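Local coordinates for protein SsfX3 (Streptomyces sp. SF2575, PDB 3SKV) that probably transfers a salicylyl group onto a tetracycline intermediate during antibiotic biosynthesis, acting as an acyltransferase built on a GDSL/SGNH fold with a jelly-roll domain, at residues Met336-Pro341 with Glu365-Ser370; Tyr191-Cys196 with Ser249-Thr254; Gly200-Ser205 with Pro359-His364; Arg78-Ser83 with Leu162-Leu167. The protein carries 1 engineered substitution. All coordinates share one frame; numbering follows the deposited sequence.

Contact 1 (Met336-Pro341 with Glu365-Ser370); sequences MRVWGP and EIFAES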
# COMPACT_ATOMS: atom_id res chain seq x y z
N MET A 336 2.84 16.53 -10.33
CA MET A 336 2.01 17.72 -10.57
C MET A 336 0.94 17.37 -11.61
O MET A 336 -0.11 18.00 -11.62
CB MET A 336 2.84 18.91 -11.07
CG MET A 336 3.99 19.27 -10.15
SD MET A 336 3.48 19.97 -8.57
CE MET A 336 3.46 21.69 -9.00
N ARG A 337 1.19 16.36 -12.47
CA ARG A 337 0.16 15.89 -13.44
C ARG A 337 -0.78 14.92 -12.72
O ARG A 337 -1.99 14.97 -12.95
CB ARG A 337 0.77 15.28 -14.71
CG ARG A 337 1.55 16.31 -15.54
CD ARG A 337 2.00 15.77 -16.89
NE ARG A 337 0.89 15.13 -17.59
CZ ARG A 337 -0.00 15.78 -18.33
NH1 ARG A 337 0.11 17.09 -18.51
NH2 ARG A 337 -1.00 15.12 -18.91
N VAL A 338 -0.25 14.12 -11.78
CA VAL A 338 -1.09 13.22 -11.00
C VAL A 338 -1.94 13.98 -9.96
O VAL A 338 -3.16 13.80 -9.91
CB VAL A 338 -0.34 11.96 -10.47
CG1 VAL A 338 -1.23 11.07 -9.60
CG2 VAL A 338 0.19 11.14 -11.64
N TRP A 339 -1.31 14.85 -9.19
CA TRP A 339 -1.99 15.62 -8.16
C TRP A 339 -1.31 16.98 -8.02
O TRP A 339 -0.36 17.12 -7.25
CB TRP A 339 -1.94 14.82 -6.85
CG TRP A 339 -2.72 15.42 -5.73
CD1 TRP A 339 -2.28 16.33 -4.82
CD2 TRP A 339 -4.11 15.18 -5.43
NE1 TRP A 339 -3.30 16.66 -3.95
CE2 TRP A 339 -4.43 15.95 -4.29
CE3 TRP A 339 -5.11 14.38 -6.01
CZ2 TRP A 339 -5.70 15.94 -3.70
CZ3 TRP A 339 -6.36 14.36 -5.42
CH2 TRP A 339 -6.65 15.14 -4.29
N GLY A 340 -1.76 17.96 -8.78
CA GLY A 340 -1.16 19.28 -8.77
C GLY A 340 -1.84 20.35 -7.94
O GLY A 340 -2.79 20.06 -7.20
N PRO A 341 -1.37 21.62 -8.10
CA PRO A 341 -1.94 22.75 -7.34
C PRO A 341 -3.38 23.11 -7.67
O PRO A 341 -4.06 23.75 -6.86
CB PRO A 341 -0.99 23.92 -7.65
CG PRO A 341 0.22 23.31 -8.28
CD PRO A 341 -0.25 22.08 -8.97
N GLU A 365 -10.52 8.62 -5.23
CA GLU A 365 -11.02 8.14 -6.53
C GLU A 365 -10.39 8.92 -7.67
O GLU A 365 -10.00 8.30 -8.65
CB GLU A 365 -12.54 8.20 -6.63
CG GLU A 365 -13.23 7.10 -5.86
CD GLU A 365 -14.73 7.25 -5.81
OE1 GLU A 365 -15.39 6.81 -6.78
OE2 GLU A 365 -15.25 7.79 -4.81
N ILE A 366 -10.29 10.25 -7.54
CA ILE A 366 -9.68 11.15 -8.52
C ILE A 366 -8.19 10.81 -8.71
O ILE A 366 -7.73 10.68 -9.85
CB ILE A 366 -9.92 12.64 -8.14
CG1 ILE A 366 -11.43 13.00 -8.02
CG2 ILE A 366 -9.16 13.62 -9.06
CD1 ILE A 366 -12.27 12.72 -9.19
N PHE A 367 -7.45 10.67 -7.58
CA PHE A 367 -6.02 10.32 -7.56
C PHE A 367 -5.78 9.02 -8.36
O PHE A 367 -4.87 8.96 -9.19
CB PHE A 367 -5.52 10.17 -6.10
CG PHE A 367 -4.02 10.21 -5.95
CD1 PHE A 367 -3.23 9.13 -6.31
CD2 PHE A 367 -3.38 11.36 -5.49
CE1 PHE A 367 -1.83 9.19 -6.21
CE2 PHE A 367 -1.98 11.41 -5.36
CZ PHE A 367 -1.21 10.33 -5.73
N ALA A 368 -6.64 8.00 -8.13
CA ALA A 368 -6.59 6.69 -8.75
C ALA A 368 -6.75 6.75 -10.27
O ALA A 368 -5.95 6.14 -10.98
CB ALA A 368 -7.64 5.77 -8.13
N GLU A 369 -7.79 7.47 -10.76
CA GLU A 369 -8.12 7.62 -12.17
C GLU A 369 -7.01 8.44 -12.83
O GLU A 369 -6.56 8.09 -13.93
CB GLU A 369 -9.48 8.32 -12.32
CG GLU A 369 -10.61 7.56 -13.01
CD GLU A 369 -11.10 6.23 -12.44
OE1 GLU A 369 -10.33 5.25 -12.55
OE2 GLU A 369 -12.31 6.12 -12.14
N SER A 370 -6.53 9.47 -12.13
CA SER A 370 -5.45 10.33 -12.59
C SER A 370 -4.13 9.57 -12.78
O SER A 370 -3.44 9.77 -13.78
CB SER A 370 -5.29 11.53 -11.65
OG SER A 370 -4.43 12.50 -12.23

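Contact 2 (Tyr191-Cys196 with Ser249-Thr254); sequences YGDSIC and SLRVGT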
# COMPACT_ATOMS: atom_id res chain seq x y z
N TYR A 191 6.18 2.03 -4.29
CA TYR A 191 7.05 2.51 -3.22
C TYR A 191 7.05 4.03 -3.14
O TYR A 191 7.05 4.70 -4.16
CB TYR A 191 8.49 1.98 -3.44
CG TYR A 191 9.52 2.56 -2.50
CD1 TYR A 191 9.71 2.02 -1.23
CD2 TYR A 191 10.30 3.65 -2.87
CE1 TYR A 191 10.62 2.58 -0.34
CE2 TYR A 191 11.23 4.21 -1.99
CZ TYR A 191 11.38 3.67 -0.72
OH TYR A 191 12.33 4.18 0.13
N GLY A 192 7.12 4.56 -1.95
CA GLY A 192 7.23 6.01 -1.76
C GLY A 192 6.07 6.73 -1.11
O GLY A 192 5.24 6.12 -0.43
N ASP A 193 6.05 8.06 -1.31
CA ASP A 193 5.10 9.05 -0.77
C ASP A 193 5.43 9.45 0.67
O ASP A 193 6.02 8.69 1.43
CB ASP A 193 3.62 8.61 -0.95
CG ASP A 193 3.18 8.57 -2.40
OD1 ASP A 193 3.12 9.66 -3.03
OD2 ASP A 193 2.85 7.46 -2.90
N SER A 194 5.04 10.66 1.03
CA SER A 194 5.30 11.20 2.37
C SER A 194 4.11 11.08 3.32
O SER A 194 4.22 11.44 4.50
CB SER A 194 5.82 12.63 2.29
OG SER A 194 5.05 13.38 1.37
N ILE A 195 3.01 10.48 2.81
CA ILE A 195 1.77 10.28 3.58
C ILE A 195 1.28 8.85 3.62
O ILE A 195 1.51 8.08 2.69
CB ILE A 195 0.62 11.23 3.14
CG1 ILE A 195 0.24 11.03 1.65
CG2 ILE A 195 0.90 12.70 3.55
CD1 ILE A 195 -1.12 11.56 1.24
N CYS A 196 0.53 8.53 4.68
CA CYS A 196 -0.15 7.25 4.86
C CYS A 196 -1.35 7.30 3.93
O CYS A 196 -2.12 8.27 3.95
CB CYS A 196 -0.57 7.06 6.31
SG CYS A 196 0.76 7.34 7.51
N SER A 249 6.39 1.27 -9.40
CA SER A 249 6.26 2.73 -9.34
C SER A 249 6.87 3.21 -8.06
O SER A 249 6.64 2.63 -7.00
CB SER A 249 4.82 3.21 -9.51
OG SER A 249 3.86 2.56 -8.68
N LEU A 250 7.74 4.23 -8.18
CA LEU A 250 8.47 4.87 -7.09
C LEU A 250 8.17 6.35 -7.06
O LEU A 250 8.41 7.03 -8.06
CB LEU A 250 10.01 4.69 -7.29
CG LEU A 250 10.57 3.31 -7.73
CD1 LEU A 250 12.02 3.42 -8.07
CD2 LEU A 250 10.38 2.24 -6.65
N ARG A 251 7.69 6.87 -5.93
CA ARG A 251 7.48 8.31 -5.81
C ARG A 251 8.30 8.85 -4.67
O ARG A 251 8.11 8.46 -3.52
CB ARG A 251 6.02 8.72 -5.69
CG ARG A 251 5.82 10.03 -6.42
CD ARG A 251 4.54 10.77 -6.12
NE ARG A 251 3.48 9.87 -5.71
CZ ARG A 251 2.68 9.22 -6.53
NH1 ARG A 251 2.77 9.41 -7.84
NH2 ARG A 251 1.78 8.38 -6.06
N VAL A 252 9.28 9.66 -5.00
CA VAL A 252 10.24 10.19 -4.02
C VAL A 252 10.54 11.67 -4.21
O VAL A 252 10.14 12.24 -5.23
CB VAL A 252 11.54 9.33 -4.02
CG1 VAL A 252 11.25 7.92 -3.47
CG2 VAL A 252 12.15 9.24 -5.44
N GLY A 253 11.25 12.28 -3.26
CA GLY A 253 11.64 13.68 -3.29
C GLY A 253 11.35 14.42 -2.00
O GLY A 253 12.27 14.67 -1.22
N THR A 254 10.08 14.74 -1.75
CA THR A 254 9.57 15.50 -0.59
C THR A 254 9.94 14.98 0.78
O THR A 254 10.34 15.77 1.62
CB THR A 254 8.09 15.87 -0.77
OG1 THR A 254 8.01 16.68 -1.94
CG2 THR A 254 7.52 16.67 0.43

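Contact 3 (Gly200-Ser205 with Pro359-His364); sequences GAASPS and PNAVGH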
# COMPACT_ATOMS: atom_id res chain seq x y z
N GLY A 200 -8.19 9.29 4.95
CA GLY A 200 -9.22 9.92 4.13
C GLY A 200 -9.95 8.96 3.21
O GLY A 200 -10.99 9.31 2.65
N ALA A 201 -9.42 7.74 3.03
CA ALA A 201 -10.12 6.77 2.19
C ALA A 201 -11.40 6.30 2.91
O ALA A 201 -11.45 6.25 4.15
CB ALA A 201 -9.20 5.59 1.85
N ALA A 202 -12.45 6.04 2.12
CA ALA A 202 -13.74 5.59 2.64
C ALA A 202 -13.58 4.29 3.45
O ALA A 202 -14.16 4.15 4.53
CB ALA A 202 -14.72 5.40 1.50
N SER A 203 -12.75 3.37 2.96
CA SER A 203 -12.48 2.07 3.59
C SER A 203 -11.21 1.45 2.95
O SER A 203 -10.76 1.99 1.94
CB SER A 203 -13.70 1.16 3.43
OG SER A 203 -14.06 0.91 2.08
N PRO A 204 -10.62 0.33 3.48
CA PRO A 204 -9.35 -0.18 2.88
C PRO A 204 -9.31 -0.51 1.38
O PRO A 204 -8.25 -0.40 0.77
CB PRO A 204 -9.00 -1.41 3.73
CG PRO A 204 -9.74 -1.21 5.01
CD PRO A 204 -10.97 -0.43 4.70
N SER A 205 -10.45 -0.96 0.81
CA SER A 205 -10.51 -1.30 -0.62
C SER A 205 -10.76 -0.03 -1.44
O SER A 205 -10.80 -0.09 -2.68
CB SER A 205 -11.57 -2.37 -0.89
OG SER A 205 -12.87 -1.86 -0.65
N PRO A 359 -6.11 13.30 0.69
CA PRO A 359 -7.35 13.35 -0.10
C PRO A 359 -8.51 12.72 0.69
O PRO A 359 -8.29 11.85 1.54
CB PRO A 359 -7.04 12.47 -1.32
CG PRO A 359 -5.57 12.20 -1.28
CD PRO A 359 -5.18 12.28 0.16
N ASN A 360 -9.74 13.17 0.43
CA ASN A 360 -10.93 12.62 1.06
C ASN A 360 -11.38 11.39 0.22
O ASN A 360 -10.64 10.98 -0.70
CB ASN A 360 -12.03 13.68 1.21
CG ASN A 360 -12.35 14.44 -0.03
OD1 ASN A 360 -12.33 13.93 -1.17
ND2 ASN A 360 -12.71 15.69 0.18
N ALA A 361 -12.55 10.78 0.52
CA ALA A 361 -13.01 9.61 -0.23
C ALA A 361 -13.08 9.89 -1.77
O ALA A 361 -12.53 9.10 -2.53
CB ALA A 361 -14.35 9.13 0.31
N VAL A 362 -13.65 11.05 -2.22
CA VAL A 362 -13.71 11.42 -3.64
C VAL A 362 -12.28 11.67 -4.16
O VAL A 362 -11.93 11.17 -5.25
CB VAL A 362 -14.70 12.58 -3.91
CG1 VAL A 362 -14.49 13.21 -5.29
CG2 VAL A 362 -16.13 12.10 -3.78
N GLY A 363 -11.45 12.36 -3.36
CA GLY A 363 -10.05 12.64 -3.66
C GLY A 363 -9.23 11.39 -3.99
O GLY A 363 -8.42 11.41 -4.93
N HIS A 364 -9.46 10.28 -3.22
CA HIS A 364 -8.82 8.98 -3.45
C HIS A 364 -9.26 8.38 -4.81
O HIS A 364 -8.43 7.80 -5.51
CB HIS A 364 -9.10 8.00 -2.29
CG HIS A 364 -8.17 8.16 -1.13
ND1 HIS A 364 -6.94 7.50 -1.08
CD2 HIS A 364 -8.31 8.90 -0.01
CE1 HIS A 364 -6.38 7.87 0.05
NE2 HIS A 364 -7.17 8.71 0.73
O HOH W 1 -12.08 6.49 -1.05

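Contact 4 (Arg78-Ser83 with Leu162-Leu167); sequences RLAQTS and LLQFRL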
# COMPACT_ATOMS: atom_id res chain seq x y z
N ARG A 78 5.64 -0.20 11.77
CA ARG A 78 5.12 0.28 10.48
C ARG A 78 5.13 -0.82 9.40
O ARG A 78 4.22 -0.86 8.58
CB ARG A 78 5.90 1.52 9.98
CG ARG A 78 5.80 2.74 10.91
CD ARG A 78 6.93 3.73 10.66
NE ARG A 78 6.62 4.70 9.61
CZ ARG A 78 6.79 6.02 9.73
NH1 ARG A 78 7.26 6.54 10.86
NH2 ARG A 78 6.48 6.83 8.72
N LEU A 79 6.15 -1.72 9.43
CA LEU A 79 6.29 -2.84 8.50
C LEU A 79 5.16 -3.88 8.62
O LEU A 79 4.86 -4.57 7.63
CB LEU A 79 7.65 -3.53 8.70
CG LEU A 79 8.93 -2.96 8.05
CD1 LEU A 79 8.68 -1.81 7.08
CD2 LEU A 79 10.01 -2.70 9.07
N ALA A 80 4.55 -4.01 9.84
CA ALA A 80 3.46 -4.94 10.13
C ALA A 80 2.07 -4.33 9.98
O ALA A 80 1.06 -5.02 10.19
CB ALA A 80 3.62 -5.57 11.52
N GLN A 81 1.99 -3.08 9.56
CA GLN A 81 0.69 -2.45 9.31
C GLN A 81 0.18 -3.00 8.00
O GLN A 81 0.91 -3.02 7.00
CB GLN A 81 0.78 -0.93 9.31
CG GLN A 81 0.89 -0.37 10.73
CD GLN A 81 1.16 1.11 10.76
OE1 GLN A 81 1.01 1.83 9.76
NE2 GLN A 81 1.59 1.59 11.92
N THR A 82 -1.03 -3.57 8.04
CA THR A 82 -1.66 -4.34 6.97
C THR A 82 -2.25 -3.56 5.77
O THR A 82 -3.17 -4.04 5.10
CB THR A 82 -2.53 -5.42 7.56
OG1 THR A 82 -3.49 -4.78 8.39
CG2 THR A 82 -1.74 -6.42 8.37
N SER A 83 -1.63 -2.42 5.45
CA SER A 83 -2.00 -1.54 4.36
C SER A 83 -1.77 -2.20 2.98
O SER A 83 -0.63 -2.59 2.64
CB SER A 83 -1.22 -0.24 4.47
OG SER A 83 -1.94 0.79 3.81
N LEU A 162 -4.07 1.40 8.75
CA LEU A 162 -3.13 2.05 9.68
C LEU A 162 -2.92 1.25 10.98
O LEU A 162 -2.57 1.83 12.02
CB LEU A 162 -3.63 3.49 9.96
CG LEU A 162 -3.88 4.36 8.71
CD1 LEU A 162 -4.96 5.42 8.96
CD2 LEU A 162 -2.57 4.91 8.16
N LEU A 163 -3.12 -0.07 10.90
CA LEU A 163 -3.09 -0.98 12.03
C LEU A 163 -2.31 -2.24 11.75
O LEU A 163 -2.26 -2.71 10.61
CB LEU A 163 -4.54 -1.43 12.24
CG LEU A 163 -5.45 -0.82 13.33
CD1 LEU A 163 -5.39 0.69 13.39
CD2 LEU A 163 -6.87 -1.22 13.06
N GLN A 164 -1.82 -2.87 12.81
CA GLN A 164 -1.24 -4.21 12.73
C GLN A 164 -2.43 -5.15 12.96
O GLN A 164 -3.19 -4.97 13.91
CB GLN A 164 -0.17 -4.41 13.81
CG GLN A 164 1.07 -3.58 13.58
CD GLN A 164 2.09 -3.77 14.68
OE1 GLN A 164 2.26 -4.85 15.26
NE2 GLN A 164 2.86 -2.73 14.94
N PHE A 165 -2.64 -6.10 12.08
CA PHE A 165 -3.77 -7.03 12.16
C PHE A 165 -3.26 -8.46 12.21
O PHE A 165 -2.51 -8.86 11.33
CB PHE A 165 -4.69 -6.83 10.94
CG PHE A 165 -5.97 -7.64 10.94
CD1 PHE A 165 -7.14 -7.12 11.49
CD2 PHE A 165 -6.02 -8.89 10.33
CE1 PHE A 165 -8.32 -7.85 11.46
CE2 PHE A 165 -7.20 -9.63 10.31
CZ PHE A 165 -8.35 -9.10 10.85
N ARG A 166 -3.65 -9.23 13.23
CA ARG A 166 -3.23 -10.64 13.41
C ARG A 166 -4.47 -11.52 13.37
O ARG A 166 -5.53 -11.07 13.77
CB ARG A 166 -2.45 -10.85 14.74
CG ARG A 166 -1.47 -9.73 15.04
CD ARG A 166 -0.34 -10.08 15.97
NE ARG A 166 0.42 -8.87 16.30
CZ ARG A 166 0.34 -8.20 17.45
NH1 ARG A 166 -0.49 -8.62 18.41
NH2 ARG A 166 1.08 -7.12 17.66
N LEU A 167 -4.35 -12.77 12.89
CA LEU A 167 -5.49 -13.71 12.84
C LEU A 167 -5.12 -14.94 13.62
O LEU A 167 -3.98 -15.40 13.56
CB LEU A 167 -5.82 -14.25 11.43
CG LEU A 167 -5.99 -13.39 10.22
CD1 LEU A 167 -4.61 -12.91 9.66
CD2 LEU A 167 -6.73 -14.20 9.14
O HOH W 2 0.14 -7.41 11.33

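Contact 1 (Met336-Pro341 with Glu365-Ser370)
The F367 ring carries V338 CG1 on one face, 3.9 Å above the ring plane and offset toward the rim over CE1 and CZ, a CH-pi contact 18° off the ring normal. On its CD2-CE2 side the ring meets W339 obliquely, with the two planes 37° apart. F367 CD2 comes 3.5 Å from W339 CE3, and F367 CE2 is 3.7 Å from W339 CB. CG of F367 stands anti to the backbone N (chi1 -163°), which swings the ring off helix 361-377 toward the short helix 335-338, where W339 is the first residue to leave helical geometry. The contact thus packs the end of one helix of the GDSL-type domain against the side of another. With an alanine in place of F367, V338 CG1 would probably lose its aromatic cover and a gap open beside the indole. S370 OG, one helical turn on, donates to V338 O at 2.9 Å, in the carbonyl plane and on a lone pair. R343 NH2 also bonds V338 O, so two donors grip this oxygen. The indole is tied by NE1 to the hydroxyl of Y348, and R337 makes its salt bridge with E374.

Contact 2 (Tyr191-Cys196 with Ser249-Thr254)
Y191 lays its CB and CD2 beside L250 CD2, the closer pair being CB at 3.7 Å, while farther out its CE2 touches V252 CG1 at 4.0 Å. Both strands run parallel here. Y191 N donates to S249 O, R251 N to Y191 O and D193 N to R251 O, and the last bond reaches past the end of strand 187-192. G192, between the bonded Y191 and D193, is bridged to R251, where a CB would run into R251 O. These residues lead into the Gly-Asp-Ser sequence of G192 to S194, the signature of the GDSL family, whose serine is the nucleophile in relatives. R251 holds D193 by a nearly straight salt bridge: NE lies 2.7 Å from OD1 with 173° at the hydrogen, on the syn side but 26° out of the carboxylate plane. The R251 chain bends at chi3 (-28°), which turns NE toward OD1. R251 NH2 adds only a weak bond to D193 OD2, 3.5 Å away, and that oxygen is also hydrogen-bonded to H190 NE2. A leucine in place of R251 would probably leave D193 OD1 without its charged mate and the carboxylate freer to turn. Around this pair, W208 of helix 208-216 packs on both D193 and R251, and F367 of helix 361-377 touches R251; across the sheet, strand 247-252 lies between strand 187-192 and strand 286-290, whose I286 and L288 receive L250.

Contact 3 (Gly200-Ser205 with Pro359-His364)
H364 brings its imidazole under the G200-A202 loop from the first turn of helix 361-377, which follows the Pro-Asn of block V in GDSL enzymes; in relatives the catalytic histidine directly precedes this pair. CB of H364 points toward the loop, and CG is set beside the backbone N (chi1 -84°), which turns the ring beneath A201. CG itself is 4.1 Å from A201 CB. That methyl stands over the centre of the ring, 8° off its normal, in a CH-pi contact. CD2 of H364 approaches A201 N at 3.4 Å, and CE1 lies under the same methyl. The two ring nitrogens have their strongest partners outside: ND1 accepts from W208 N, and NE2 meets the carbonyl oxygen of R199, so bonds on both nitrogens fix the ring's rotation. Beside it, G200 CA makes a CA-H...O contact with P359 O, where any side chain would clash, and the methyls of A202 and A361 touch at 3.9 Å. A water joins A202 N to A361 O. A bound glycerol, probably from the crystallisation liquor, reaches A361 N and V362 N. N360 caps the helix, its OD1 accepting from G363 N at 2.8 Å in the carbonyl plane.

Contact 4 (Arg78-Ser83 with Leu162-Leu167)
This is a loop-on-strand contact in the N-terminal jelly-roll domain: the loop A80-T82 closes over the start of strand 164-172 and the two residues before it. One backbone hydrogen bond ties it, T82 N to L163 O at 3.0 Å with 162° at the hydrogen, the donor tilted 20° from the carbonyl plane. Two CA-H...O contacts flank that bond, Q81 CA to L163 O at 3.2 Å and Q164 CA to A80 O at 3.5 Å. The glutamines lie alongside the opposing backbones. Q81 runs extended with CG over L163 C and its amide carbon near L162 O, and Q164, equally extended, passes its CG 3.8 Å from A80 CB. T82 faces F165, the two side chains meeting at a slant, with OG1 3.5 Å from F165 CB. The T82 hydroxyl is hydrogen-bonded to P160 O; its chi1 of 58° puts OG1 between the backbone N and carbonyl carbon, and CG2 then rests against the F165 backbone. A water lies near both A80 O and F165 O. Strand 56-60 flanks the loop, W60 touching A80 and P59 touching T82, and strand 96-103 pairs with the other edge of strand 164-172, where the F165 ring meets that of Y100.

In the fold
Contacts 1, 2 and 3 belong to the GDSL-type domain, contact 2 within its parallel sheet, while contact 4 lies in the jelly-roll domain, its centre about 27 Å from that of contact 1. Contacts 1 and 3 share helix 361-377, and W339 CZ3 rests 3.6 Å from G363 O. Contact 1 meets contact 2 where F367 CZ packs 3.6 Å from R251 NH2, and I195 CD1 lies 4.3 Å from P359 CD, where contact 2 meets contact 3. W208 touches all three. In relatives the sequence blocks of contacts 2 and 3 frame the active site. One place where the two domains meet is C196 CB against L162 CD2, 3.5 Å apart, which joins contacts 2 and 4.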